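Local structure of putative 5-dehydro-2-deoxygluconokinase (Bacillus halodurans C-125, 2QCV) at residues F39-G44 with D70-F75; A122-S127 with A148-P153; D201-T206 with H232-I237. The protein probably phosphorylates 5-dehydro-2-deoxy-D-gluconate with ATP, as a carbohydrate kinase of the PfkB family in the breakdown of myo-inositol. All blocks are in the same frame, centred on the assembly; numbering follows the deposited sequence.

Contact 1. Residues F39-G44 with D70-F75; sequences FSKYVG and DQHGRF
One face of the Phe75 ring is taken by Lys41, whose CE stands 3.6 Å from the ring centroid and only 3° off the normal; at the ring's edge, in its plane, lies the carbonyl carbon of Tyr42. The His72 ring has a water at its edge, in plane, 2.9 Å from His72 ND1, and Phe103 of a second subunit meets this ring edge-to-face. The same water accepts from Lys41 NZ at 2.8 Å. The lysine ammonium follows CE over the Phe75 face, Lys41 NZ lying 4.1 Å from the Phe75 centroid, so one side chain makes both a CH-pi and a cation-pi contact. The bend that brings CE down on the ring is at chi3 (72°) of an otherwise extended lysine. Val43 CG2 reaches Phe75 CE2 obliquely at 3.7 Å. In this ribokinase-like fold, strand 38-44 is outermost within the chain in the small four-stranded sheet, and helix 71-82 belongs to the large alpha/beta body, so the contact joins lid to body. The small sheet continues through Phe39 into an antiparallel ladder with the second subunit. Separately, Thr36 O of the second subunit accepts from Lys41 NZ. Asp70 is the helix N-cap: its OD1 takes Gly73 N in a nearly straight bond of 3.1 Å, while that from His72 N is weak.

Contact 2. Residues A122-S127 with A148-P153; sequences ADLYLS and ALSKSP
The parts 124-127 and 150-153 run 37° apart, the first leaving a 3-10 turn of residues 122-124 and the second ending in a cis peptide bond before Pro153. No hydrogen bond crosses between them; Pro153 instead carries its ring against successive backbone carbonyls, CD lying 3.2 Å from Leu124 O and CG 3.4 Å from Leu126 O and 3.7 Å from Tyr125 O. The Tyr125 ring meets the same proline obliquely, CD1 to Pro153 CD at 4.0 Å, and stacks with His97; its hydroxyl bonds to Asp120. These loops follow strand 111-117 of the small sheet and strand 139-145 of the large one, and Pro153 leads directly into helix 154-167, so the contact ties the exit from the lid to the alpha/beta body of the PfkB fold. Leu124 splits its two methyls: CD1 rests 3.9 Å from Lys151 CG, and CD2 lies equally far from Ser150 OG, which is hydrogen-bonded to Thr147 O. Lys151 then turns at chi2 (-73°), its ammonium leading away to a salt bridge with Glu184. Replacing Pro153 by a smaller alanine is likely to open a gap beside Tyr125 CD1 and the Leu124, Tyr125 and Leu126 carbonyls, and make the cis peptide harder to keep.

Contact 3. Residues D201-T206 with H232-I237; sequences DIVIGT and HSPELI
Asp201 O is gripped by two backbone donors of the other segment: Glu235 N at 2.9 Å, tilted 20° from the carbonyl plane, and Leu236 N at 3.3 Å, nearly along the C=O axis. Two residues on, Val203 N gives a bond to Leu236 O at 3.1 Å, this time in the carbonyl plane. Closely set CA-H...O contacts accompany them, with Ile202 CA 3.2 Å from the same Leu236 O. Asp201 OD2 accepts from Val172 N, and the Glu235 carboxylate ends in a salt bridge to Lys171, so the like charge of Asp201 nearby is probably offset. A water modelled at unusually short distances may bridge Asp201 OD1 and Ser233 O ahead of the strands. These bonds start the parallel pairing of strands 202-206 and 236-240, neighbours in the large sheet of the ribokinase-like fold; the chain between them passes through helices 207-213 and 222-229, as in a beta-alpha-beta crossover. Glu235 brings its CG to 3.4 Å from Asp201 O and runs on extended. Ile202 and Leu236 lie side by side and point the same way, Ile202 CG2 touching Leu236 CD2 at 3.9 Å, and Leu283 of helix 271-284 packs on both. Leu236 has its CG anti to the backbone N (chi1 -180°), and chi2 of 62° then lays CD2 beside that methyl. Val203 and Ile237 turn to the other face of the sheet, where Val203 CG2 meets Pro234 CG at 4.0 Å and Ala197 of helix 186-199 packs on the valine.

The three contacts follow one another along the chain without overlap, contact 1 closing before contact 2 opens and contact 2 before contact 3. Centres of contacts 1 and 2 lie 19 Å apart, and those of 1 and 3 lie 32 Å apart, on opposite sides of the chain's centre. No two touch; the nearest atoms of contacts 1 and 2 are about 8 Å apart. Contacts 1 and 2 join the lid side, the small sheet or the loop leaving it, to the alpha/beta body, while contact 3 builds the nine-stranded sheet of that body. Contact 1 meets the second subunit from both strand and helix, and Ser152 of contact 2 touches the third subunit.

Contact 1. Residues F39-G44 with D70-F75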
ATOM      1  N   PHE A  39       3.957  31.977  -4.872  1.00 32.40           N
ATOM      2  CA  PHE A  39       4.224  31.047  -5.975  1.00 32.25           C
ATOM      3  C   PHE A  39       3.223  31.295  -7.083  1.00 30.42           C
ATOM      4  O   PHE A  39       2.034  31.505  -6.797  1.00 30.55           O
ATOM      5  CB  PHE A  39       4.081  29.587  -5.511  1.00 32.94           C
ATOM      6  CG  PHE A  39       5.113  29.172  -4.504  1.00 28.21           C
ATOM      7  CD1 PHE A  39       6.338  28.663  -4.905  1.00 32.21           C
ATOM      8  CD2 PHE A  39       4.857  29.304  -3.156  1.00 35.60           C
ATOM      9  CE1 PHE A  39       7.293  28.282  -3.976  1.00 32.88           C
ATOM     10  CE2 PHE A  39       5.808  28.939  -2.217  1.00 42.27           C
ATOM     11  CZ  PHE A  39       7.032  28.433  -2.624  1.00 38.28           C
ATOM     12  N   SER A  40       3.700  31.282  -8.331  1.00 33.33           N
ATOM     13  CA  SER A  40       2.812  31.402  -9.485  0.50 32.79           C
ATOM     14  C   SER A  40       2.536  30.025 -10.098  1.00 30.38           C
ATOM     15  O   SER A  40       3.441  29.185 -10.214  1.00 31.73           O
ATOM     16  CB  SER A  40       3.403  32.360 -10.521  0.50 33.64           C
ATOM     17  OG  SER A  40       4.719  31.968 -10.832  0.50 37.73           O
ATOM     18  N   LYS A  41       1.273  29.807 -10.446  1.00 30.48           N
ATOM     19  CA  LYS A  41       0.761  28.541 -10.967  1.00 29.35           C
ATOM     20  C   LYS A  41       0.893  28.448 -12.487  1.00 31.04           C
ATOM     21  O   LYS A  41       0.369  29.292 -13.228  1.00 30.72           O
ATOM     22  CB  LYS A  41      -0.713  28.417 -10.611  1.00 31.91           C
ATOM     23  CG  LYS A  41      -1.339  27.095 -10.894  1.00 30.45           C
ATOM     24  CD  LYS A  41      -2.803  27.075 -10.553  1.00 30.10           C
ATOM     25  CE  LYS A  41      -3.614  27.885 -11.548  1.00 31.39           C
ATOM     26  NZ  LYS A  41      -5.061  27.875 -11.243  1.00 32.45           N
ATOM     27  N   TYR A  42       1.567  27.391 -12.937  1.00 29.17           N
ATOM     28  CA  TYR A  42       1.731  27.096 -14.355  1.00 29.53           C
ATOM     29  C   TYR A  42       1.436  25.616 -14.607  1.00 31.16           C
ATOM     30  O   TYR A  42       1.475  24.789 -13.686  1.00 28.53           O
ATOM     31  CB  TYR A  42       3.154  27.390 -14.796  1.00 31.62           C
ATOM     32  CG  TYR A  42       3.502  28.826 -14.762  1.00 38.22           C
ATOM     33  CD1 TYR A  42       3.154  29.664 -15.807  1.00 50.24           C
ATOM     34  CD2 TYR A  42       4.183  29.361 -13.698  1.00 44.27           C
ATOM     35  CE1 TYR A  42       3.469  30.993 -15.774  1.00 47.68           C
ATOM     36  CE2 TYR A  42       4.497  30.688 -13.657  1.00 44.33           C
ATOM     37  CZ  TYR A  42       4.133  31.499 -14.684  1.00 45.80           C
ATOM     38  OH  TYR A  42       4.474  32.823 -14.639  1.00 55.56           O
ATOM     39  N   VAL A  43       1.155  25.269 -15.861  1.00 28.69           N
ATOM     40  CA  VAL A  43       1.141  23.858 -16.234  1.00 29.30           C
ATOM     41  C   VAL A  43       2.619  23.447 -16.332  1.00 28.75           C
ATOM     42  O   VAL A  43       3.463  24.181 -16.903  1.00 30.12           O
ATOM     43  CB  VAL A  43       0.451  23.588 -17.599  1.00 29.70           C
ATOM     44  CG1 VAL A  43       0.593  22.095 -17.994  1.00 27.37           C
ATOM     45  CG2 VAL A  43      -1.019  24.045 -17.577  1.00 26.04           C
ATOM     46  N   GLY A  44       2.932  22.273 -15.828  1.00 30.20           N
ATOM     47  CA  GLY A  44       4.283  21.695 -16.014  1.00 29.15           C
ATOM     48  C   GLY A  44       4.218  20.231 -16.363  1.00 28.96           C
ATOM     49  O   GLY A  44       3.149  19.715 -16.703  1.00 29.59           O
ATOM     50  N   ASP A  70     -10.460  17.832 -10.317  1.00 29.57           N
ATOM     51  CA  ASP A  70     -10.430  18.973  -9.422  1.00 30.18           C
ATOM     52  C   ASP A  70      -9.966  20.224 -10.146  1.00 31.27           C
ATOM     53  O   ASP A  70      -9.756  20.216 -11.372  1.00 28.97           O
ATOM     54  CB  ASP A  70      -9.579  18.671  -8.178  1.00 30.46           C
ATOM     55  CG  ASP A  70      -8.091  18.478  -8.471  1.00 30.91           C
ATOM     56  OD1 ASP A  70      -7.516  19.019  -9.430  1.00 26.65           O
ATOM     57  OD2 ASP A  70      -7.458  17.753  -7.682  1.00 28.55           O
ATOM     58  N   GLN A  71      -9.804  21.315  -9.393  1.00 30.89           N
ATOM     59  CA  GLN A  71      -9.425  22.607  -9.993  1.00 29.85           C
ATOM     60  C   GLN A  71      -8.064  22.606 -10.649  1.00 30.21           C
ATOM     61  O   GLN A  71      -7.831  23.352 -11.596  1.00 29.94           O
ATOM     62  CB  GLN A  71      -9.477  23.738  -8.976  1.00 29.88           C
ATOM     63  CG  GLN A  71     -10.867  23.932  -8.365  1.00 27.98           C
ATOM     64  CD  GLN A  71     -11.081  23.177  -7.087  1.00 34.45           C
ATOM     65  OE1 GLN A  71     -10.621  22.056  -6.932  1.00 29.81           O
ATOM     66  NE2 GLN A  71     -11.832  23.791  -6.150  1.00 31.35           N
ATOM     67  N   HIS A  72      -7.144  21.781 -10.171  1.00 27.10           N
ATOM     68  CA  HIS A  72      -5.861  21.731 -10.836  1.00 26.62           C
ATOM     69  C   HIS A  72      -5.969  21.000 -12.200  1.00 27.82           C
ATOM     70  O   HIS A  72      -5.449  21.476 -13.201  1.00 27.99           O
ATOM     71  CB  HIS A  72      -4.818  21.073  -9.936  1.00 28.51           C
ATOM     72  CG  HIS A  72      -4.342  21.945  -8.820  1.00 32.03           C
ATOM     73  ND1 HIS A  72      -4.467  23.316  -8.837  1.00 35.31           N
ATOM     74  CD2 HIS A  72      -3.671  21.643  -7.683  1.00 30.27           C
ATOM     75  CE1 HIS A  72      -3.950  23.818  -7.728  1.00 32.14           C
ATOM     76  NE2 HIS A  72      -3.439  22.826  -7.022  1.00 33.38           N
ATOM     77  N   GLY A  73      -6.658  19.873 -12.231  1.00 29.50           N
ATOM     78  CA  GLY A  73      -6.878  19.176 -13.492  1.00 28.15           C
ATOM     79  C   GLY A  73      -7.646  20.050 -14.468  1.00 27.79           C
ATOM     80  O   GLY A  73      -7.316  20.101 -15.619  1.00 26.50           O
ATOM     81  N   ARG A  74      -8.677  20.755 -14.012  1.00 29.08           N
ATOM     82  CA  ARG A  74      -9.451  21.591 -14.928  1.00 28.18           C
ATOM     83  C   ARG A  74      -8.667  22.780 -15.438  1.00 27.42           C
ATOM     84  O   ARG A  74      -8.830  23.186 -16.592  1.00 29.26           O
ATOM     85  CB  ARG A  74     -10.759  22.038 -14.302  1.00 30.41           C
ATOM     86  CG  ARG A  74     -11.657  20.887 -14.014  1.00 34.97           C
ATOM     87  CD  ARG A  74     -13.037  21.322 -13.605  1.00 40.10           C
ATOM     88  NE  ARG A  74     -13.105  21.950 -12.279  1.00 42.01           N
ATOM     89  CZ  ARG A  74     -13.251  21.297 -11.125  1.00 38.46           C
ATOM     90  NH1 ARG A  74     -13.332  19.981 -11.076  1.00 38.16           N
ATOM     91  NH2 ARG A  74     -13.344  21.986 -10.004  1.00 43.01           N
ATOM     92  N   PHE A  75      -7.798  23.339 -14.602  1.00 28.70           N
ATOM     93  CA  PHE A  75      -6.885  24.363 -15.072  1.00 26.87           C
ATOM     94  C   PHE A  75      -5.949  23.867 -16.173  1.00 29.74           C
ATOM     95  O   PHE A  75      -5.731  24.565 -17.176  1.00 31.30           O
ATOM     96  CB  PHE A  75      -6.064  24.946 -13.930  1.00 28.20           C
ATOM     97  CG  PHE A  75      -4.889  25.742 -14.387  1.00 27.80           C
ATOM     98  CD1 PHE A  75      -5.051  27.005 -14.937  1.00 31.63           C
ATOM     99  CD2 PHE A  75      -3.590  25.204 -14.290  1.00 30.25           C
ATOM    100  CE1 PHE A  75      -3.962  27.720 -15.386  1.00 35.52           C
ATOM    101  CE2 PHE A  75      -2.492  25.918 -14.723  1.00 33.94           C
ATOM    102  CZ  PHE A  75      -2.662  27.170 -15.268  1.00 31.03           C
TER
HETATM  103  O   HOH W   1      -5.901  25.305 -10.348  1.00 32.55           O

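Contact 2. Residues A122-S127 with A148-P153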
ATOM      1  N   ALA A 122      -2.223  11.476 -10.310  1.00 26.92           N
ATOM      2  CA  ALA A 122      -3.145  11.119 -11.367  1.00 25.66           C
ATOM      3  C   ALA A 122      -2.429  10.680 -12.659  1.00 29.35           C
ATOM      4  O   ALA A 122      -2.874   9.741 -13.306  1.00 26.50           O
ATOM      5  CB  ALA A 122      -4.106  12.273 -11.653  1.00 26.67           C
ATOM      6  N   ASP A 123      -1.362  11.368 -13.061  1.00 25.90           N
ATOM      7  CA  ASP A 123      -0.767  11.062 -14.377  1.00 25.90           C
ATOM      8  C   ASP A 123      -0.215   9.642 -14.486  1.00 27.25           C
ATOM      9  O   ASP A 123      -0.109   9.115 -15.586  1.00 27.27           O
ATOM     10  CB  ASP A 123       0.247  12.086 -14.804  1.00 28.68           C
ATOM     11  CG  ASP A 123       1.490  12.112 -13.918  1.00 32.01           C
ATOM     12  OD1 ASP A 123       2.353  11.241 -14.078  1.00 35.76           O
ATOM     13  OD2 ASP A 123       1.633  13.068 -13.145  1.00 33.68           O
ATOM     14  N   LEU A 124       0.107   9.048 -13.343  1.00 27.01           N
ATOM     15  CA  LEU A 124       0.673   7.708 -13.298  1.00 28.23           C
ATOM     16  C   LEU A 124      -0.389   6.627 -13.421  1.00 27.52           C
ATOM     17  O   LEU A 124      -0.038   5.480 -13.638  1.00 27.76           O
ATOM     18  CB  LEU A 124       1.485   7.508 -12.008  1.00 28.93           C
ATOM     19  CG  LEU A 124       2.744   8.384 -11.869  1.00 31.64           C
ATOM     20  CD1 LEU A 124       3.386   8.153 -10.463  1.00 40.57           C
ATOM     21  CD2 LEU A 124       3.697   8.109 -12.988  1.00 31.88           C
ATOM     22  N   TYR A 125      -1.671   6.994 -13.326  1.00 27.71           N
ATOM     23  CA  TYR A 125      -2.779   6.061 -13.473  1.00 24.17           C
ATOM     24  C   TYR A 125      -3.369   5.994 -14.881  1.00 26.27           C
ATOM     25  O   TYR A 125      -4.370   5.340 -15.079  1.00 26.37           O
ATOM     26  CB  TYR A 125      -3.860   6.381 -12.426  1.00 27.31           C
ATOM     27  CG  TYR A 125      -3.368   5.946 -11.080  1.00 30.13           C
ATOM     28  CD1 TYR A 125      -3.505   4.619 -10.702  1.00 36.29           C
ATOM     29  CD2 TYR A 125      -2.654   6.807 -10.248  1.00 35.60           C
ATOM     30  CE1 TYR A 125      -3.013   4.163  -9.527  1.00 39.41           C
ATOM     31  CE2 TYR A 125      -2.152   6.355  -9.018  1.00 35.29           C
ATOM     32  CZ  TYR A 125      -2.333   5.029  -8.678  1.00 42.47           C
ATOM     33  OH  TYR A 125      -1.874   4.522  -7.491  1.00 48.20           O
ATOM     34  N   LEU A 126      -2.764   6.681 -15.842  1.00 26.33           N
ATOM     35  CA  LEU A 126      -3.103   6.474 -17.240  1.00 25.68           C
ATOM     36  C   LEU A 126      -2.878   4.990 -17.526  1.00 25.42           C
ATOM     37  O   LEU A 126      -1.856   4.413 -17.121  1.00 28.51           O
ATOM     38  CB  LEU A 126      -2.210   7.330 -18.167  1.00 24.68           C
ATOM     39  CG  LEU A 126      -2.423   7.213 -19.671  1.00 28.39           C
ATOM     40  CD1 LEU A 126      -3.792   7.853 -20.061  1.00 25.17           C
ATOM     41  CD2 LEU A 126      -1.196   7.824 -20.441  1.00 24.83           C
ATOM     42  N   SER A 127      -3.846   4.376 -18.158  1.00 25.68           N
ATOM     43  CA  SER A 127      -3.861   2.938 -18.328  1.00 27.63           C
ATOM     44  C   SER A 127      -3.949   2.591 -19.811  1.00 28.28           C
ATOM     45  O   SER A 127      -4.391   3.409 -20.617  1.00 27.97           O
ATOM     46  CB  SER A 127      -5.035   2.335 -17.555  1.00 29.64           C
ATOM     47  OG  SER A 127      -6.239   2.600 -18.257  1.00 41.17           O
ATOM     48  N   ALA A 148       7.165   8.835 -17.683  1.00 26.74           N
ATOM     49  CA  ALA A 148       5.902   8.106 -17.814  1.00 27.01           C
ATOM     50  C   ALA A 148       6.099   6.578 -17.718  1.00 27.94           C
ATOM     51  O   ALA A 148       5.127   5.841 -17.588  1.00 28.75           O
ATOM     52  CB  ALA A 148       5.191   8.471 -19.110  1.00 25.29           C
ATOM     53  N   LEU A 149       7.342   6.110 -17.812  1.00 28.75           N
ATOM     54  CA  LEU A 149       7.659   4.691 -17.647  1.00 28.41           C
ATOM     55  C   LEU A 149       7.957   4.329 -16.196  1.00 28.51           C
ATOM     56  O   LEU A 149       8.213   3.159 -15.918  1.00 29.75           O
ATOM     57  CB  LEU A 149       8.872   4.316 -18.508  1.00 28.05           C
ATOM     58  CG  LEU A 149       8.784   4.503 -20.014  1.00 30.23           C
ATOM     59  CD1 LEU A 149      10.186   4.459 -20.704  1.00 27.40           C
ATOM     60  CD2 LEU A 149       7.888   3.431 -20.618  1.00 23.16           C
ATOM     61  N   SER A 150       7.967   5.312 -15.292  1.00 28.31           N
ATOM     62  CA  SER A 150       8.425   5.107 -13.915  1.00 28.23           C
ATOM     63  C   SER A 150       7.499   4.226 -13.073  1.00 29.07           C
ATOM     64  O   SER A 150       7.958   3.627 -12.098  1.00 31.11           O
ATOM     65  CB  SER A 150       8.669   6.438 -13.191  1.00 30.34           C
ATOM     66  OG  SER A 150       7.464   7.187 -13.008  1.00 28.15           O
ATOM     67  N   LYS A 151       6.215   4.119 -13.433  1.00 26.75           N
ATOM     68  CA  LYS A 151       5.279   3.339 -12.640  1.00 28.77           C
ATOM     69  C   LYS A 151       4.190   2.803 -13.553  1.00 29.36           C
ATOM     70  O   LYS A 151       3.790   3.465 -14.487  1.00 27.12           O
ATOM     71  CB  LYS A 151       4.577   4.221 -11.564  1.00 28.49           C
ATOM     72  CG  LYS A 151       5.424   4.806 -10.456  1.00 39.72           C
ATOM     73  CD  LYS A 151       5.869   3.755  -9.446  1.00 43.01           C
ATOM     74  CE  LYS A 151       7.038   4.304  -8.589  1.00 47.07           C
ATOM     75  NZ  LYS A 151       7.848   3.203  -7.977  1.00 50.18           N
ATOM     76  N   SER A 152       3.681   1.631 -13.217  1.00 28.54           N
ATOM     77  CA  SER A 152       2.410   1.152 -13.752  1.00 26.50           C
ATOM     78  C   SER A 152       1.205   1.859 -13.105  1.00 25.82           C
ATOM     79  O   SER A 152       1.256   2.182 -11.913  1.00 28.57           O
ATOM     80  CB  SER A 152       2.311  -0.350 -13.487  1.00 28.18           C
ATOM     81  OG  SER A 152       3.378  -1.057 -14.126  1.00 29.69           O
ATOM     82  N   PRO A 153       0.082   1.991 -13.826  1.00 25.83           N
ATOM     83  CA  PRO A 153      -0.164   1.527 -15.191  1.00 27.74           C
ATOM     84  C   PRO A 153       0.325   2.411 -16.295  1.00 24.96           C
ATOM     85  O   PRO A 153       0.241   2.014 -17.460  1.00 26.35           O
ATOM     86  CB  PRO A 153      -1.681   1.422 -15.268  1.00 28.02           C
ATOM     87  CG  PRO A 153      -2.169   2.439 -14.318  1.00 26.10           C
ATOM     88  CD  PRO A 153      -1.165   2.494 -13.202  1.00 25.91           C
TER

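Contact 3. Residues D201-T206 with H232-I237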
ATOM      1  N   ASP A 201      12.230   5.640 -32.926  1.00 27.26           N
ATOM      2  CA  ASP A 201      12.801   6.150 -34.167  1.00 26.97           C
ATOM      3  C   ASP A 201      13.807   7.278 -33.924  1.00 26.32           C
ATOM      4  O   ASP A 201      14.844   7.382 -34.591  1.00 26.39           O
ATOM      5  CB  ASP A 201      11.640   6.624 -35.044  1.00 29.13           C
ATOM      6  CG  ASP A 201      10.722   5.513 -35.380  1.00 34.29           C
ATOM      7  OD1 ASP A 201      11.208   4.520 -35.939  1.00 31.36           O
ATOM      8  OD2 ASP A 201       9.523   5.583 -35.071  1.00 28.62           O
ATOM      9  N   ILE A 202      13.490   8.106 -32.941  1.00 26.61           N
ATOM     10  CA  ILE A 202      14.343   9.229 -32.536  1.00 25.36           C
ATOM     11  C   ILE A 202      14.460   9.197 -31.032  1.00 26.02           C
ATOM     12  O   ILE A 202      13.444   9.087 -30.331  1.00 25.56           O
ATOM     13  CB  ILE A 202      13.748  10.618 -32.971  1.00 26.27           C
ATOM     14  CG1 ILE A 202      13.465  10.637 -34.483  1.00 28.34           C
ATOM     15  CG2 ILE A 202      14.677  11.758 -32.518  1.00 25.62           C
ATOM     16  CD1 ILE A 202      12.743  11.922 -35.003  1.00 26.64           C
ATOM     17  N   VAL A 203      15.686   9.316 -30.529  1.00 25.20           N
ATOM     18  CA  VAL A 203      15.945   9.357 -29.098  1.00 25.54           C
ATOM     19  C   VAL A 203      16.731  10.609 -28.771  1.00 25.49           C
ATOM     20  O   VAL A 203      17.751  10.874 -29.416  1.00 26.53           O
ATOM     21  CB  VAL A 203      16.725   8.098 -28.602  1.00 26.25           C
ATOM     22  CG1 VAL A 203      16.785   8.078 -27.075  1.00 25.69           C
ATOM     23  CG2 VAL A 203      16.035   6.828 -29.125  1.00 26.87           C
ATOM     24  N   ILE A 204      16.228  11.383 -27.802  1.00 23.18           N
ATOM     25  CA  ILE A 204      16.809  12.681 -27.420  1.00 25.75           C
ATOM     26  C   ILE A 204      17.059  12.675 -25.926  1.00 25.38           C
ATOM     27  O   ILE A 204      16.146  12.384 -25.174  1.00 28.28           O
ATOM     28  CB  ILE A 204      15.854  13.850 -27.721  1.00 26.38           C
ATOM     29  CG1 ILE A 204      15.456  13.863 -29.204  1.00 28.52           C
ATOM     30  CG2 ILE A 204      16.515  15.165 -27.322  1.00 27.13           C
ATOM     31  CD1 ILE A 204      14.366  14.897 -29.557  1.00 29.08           C
ATOM     32  N   GLY A 205      18.277  12.987 -25.495  1.00 24.77           N
ATOM     33  CA  GLY A 205      18.605  12.993 -24.068  1.00 26.51           C
ATOM     34  C   GLY A 205      19.945  13.614 -23.818  1.00 28.66           C
ATOM     35  O   GLY A 205      20.717  13.820 -24.761  1.00 25.93           O
ATOM     36  N   THR A 206      20.220  13.927 -22.556  1.00 28.17           N
ATOM     37  CA  THR A 206      21.528  14.353 -22.163  1.00 25.92           C
ATOM     38  C   THR A 206      22.463  13.157 -22.092  1.00 27.93           C
ATOM     39  O   THR A 206      22.034  12.007 -21.954  1.00 24.61           O
ATOM     40  CB  THR A 206      21.505  15.068 -20.783  1.00 29.50           C
ATOM     41  OG1 THR A 206      21.171  14.120 -19.757  1.00 26.11           O
ATOM     42  CG2 THR A 206      20.508  16.233 -20.771  1.00 30.50           C
ATOM     43  N   HIS A 232      19.207  -1.422 -33.441  1.00 28.76           N
ATOM     44  CA  HIS A 232      17.783  -1.518 -33.113  1.00 29.27           C
ATOM     45  C   HIS A 232      17.024  -0.516 -33.996  1.00 28.86           C
ATOM     46  O   HIS A 232      17.492  -0.249 -35.114  1.00 29.85           O
ATOM     47  CB  HIS A 232      17.583  -1.337 -31.611  1.00 29.02           C
ATOM     48  CG  HIS A 232      18.309  -2.351 -30.791  1.00 30.31           C
ATOM     49  ND1 HIS A 232      17.762  -3.573 -30.470  1.00 33.57           N
ATOM     50  CD2 HIS A 232      19.559  -2.348 -30.265  1.00 29.92           C
ATOM     51  CE1 HIS A 232      18.629  -4.272 -29.757  1.00 37.46           C
ATOM     52  NE2 HIS A 232      19.723  -3.548 -29.599  1.00 31.81           N
ATOM     53  N   SER A 233      15.882   0.004 -33.535  1.00 29.73           N
ATOM     54  CA  SER A 233      15.054   0.881 -34.350  1.00 32.24           C
ATOM     55  C   SER A 233      15.572   2.299 -34.637  1.00 30.00           C
ATOM     56  O   SER A 233      15.254   2.833 -35.685  1.00 30.26           O
ATOM     57  CB  SER A 233      13.650   0.997 -33.756  1.00 32.61           C
ATOM     58  OG  SER A 233      12.999  -0.264 -33.797  1.00 33.12           O
ATOM     59  N   PRO A 234      16.262   2.968 -33.688  1.00 27.86           N
ATOM     60  CA  PRO A 234      16.543   4.382 -33.981  1.00 26.60           C
ATOM     61  C   PRO A 234      17.242   4.674 -35.286  1.00 29.82           C
ATOM     62  O   PRO A 234      18.156   3.929 -35.697  1.00 28.12           O
ATOM     63  CB  PRO A 234      17.406   4.820 -32.787  1.00 27.79           C
ATOM     64  CG  PRO A 234      16.910   3.946 -31.698  1.00 30.24           C
ATOM     65  CD  PRO A 234      16.679   2.617 -32.323  1.00 27.01           C
ATOM     66  N   GLU A 235      16.788   5.756 -35.923  1.00 29.53           N
ATOM     67  CA  GLU A 235      17.420   6.339 -37.130  1.00 28.85           C
ATOM     68  C   GLU A 235      18.115   7.666 -36.814  1.00 26.29           C
ATOM     69  O   GLU A 235      18.941   8.114 -37.568  1.00 27.27           O
ATOM     70  CB  GLU A 235      16.330   6.560 -38.208  1.00 30.56           C
ATOM     71  CG  GLU A 235      15.405   7.752 -37.886  1.00 42.30           C
ATOM     72  CD  GLU A 235      14.069   7.817 -38.692  1.00 43.87           C
ATOM     73  OE1 GLU A 235      13.811   6.884 -39.478  1.00 55.04           O
ATOM     74  OE2 GLU A 235      13.320   8.841 -38.543  1.00 48.63           O
ATOM     75  N   LEU A 236      17.829   8.237 -35.640  1.00 25.96           N
ATOM     76  CA  LEU A 236      18.360   9.529 -35.206  1.00 25.94           C
ATOM     77  C   LEU A 236      18.515   9.560 -33.717  1.00 26.66           C
ATOM     78  O   LEU A 236      17.553   9.293 -32.992  1.00 25.16           O
ATOM     79  CB  LEU A 236      17.439  10.686 -35.628  1.00 25.76           C
ATOM     80  CG  LEU A 236      17.853  12.125 -35.251  1.00 24.63           C
ATOM     81  CD1 LEU A 236      19.224  12.592 -35.891  1.00 27.40           C
ATOM     82  CD2 LEU A 236      16.738  13.068 -35.622  1.00 27.22           C
ATOM     83  N   ILE A 237      19.718   9.894 -33.249  1.00 24.78           N
ATOM     84  CA  ILE A 237      19.985   9.943 -31.823  1.00 25.15           C
ATOM     85  C   ILE A 237      20.610  11.287 -31.531  1.00 28.97           C
ATOM     86  O   ILE A 237      21.595  11.688 -32.188  1.00 26.04           O
ATOM     87  CB  ILE A 237      20.950   8.783 -31.400  1.00 26.17           C
ATOM     88  CG1 ILE A 237      20.338   7.426 -31.746  1.00 26.30           C
ATOM     89  CG2 ILE A 237      21.376   8.888 -29.925  1.00 26.63           C
ATOM     90  CD1 ILE A 237      21.284   6.240 -31.670  1.00 26.92           C
TER
HETATM   91  O   HOH W   2      13.374   3.987 -37.036  1.00 38.24           O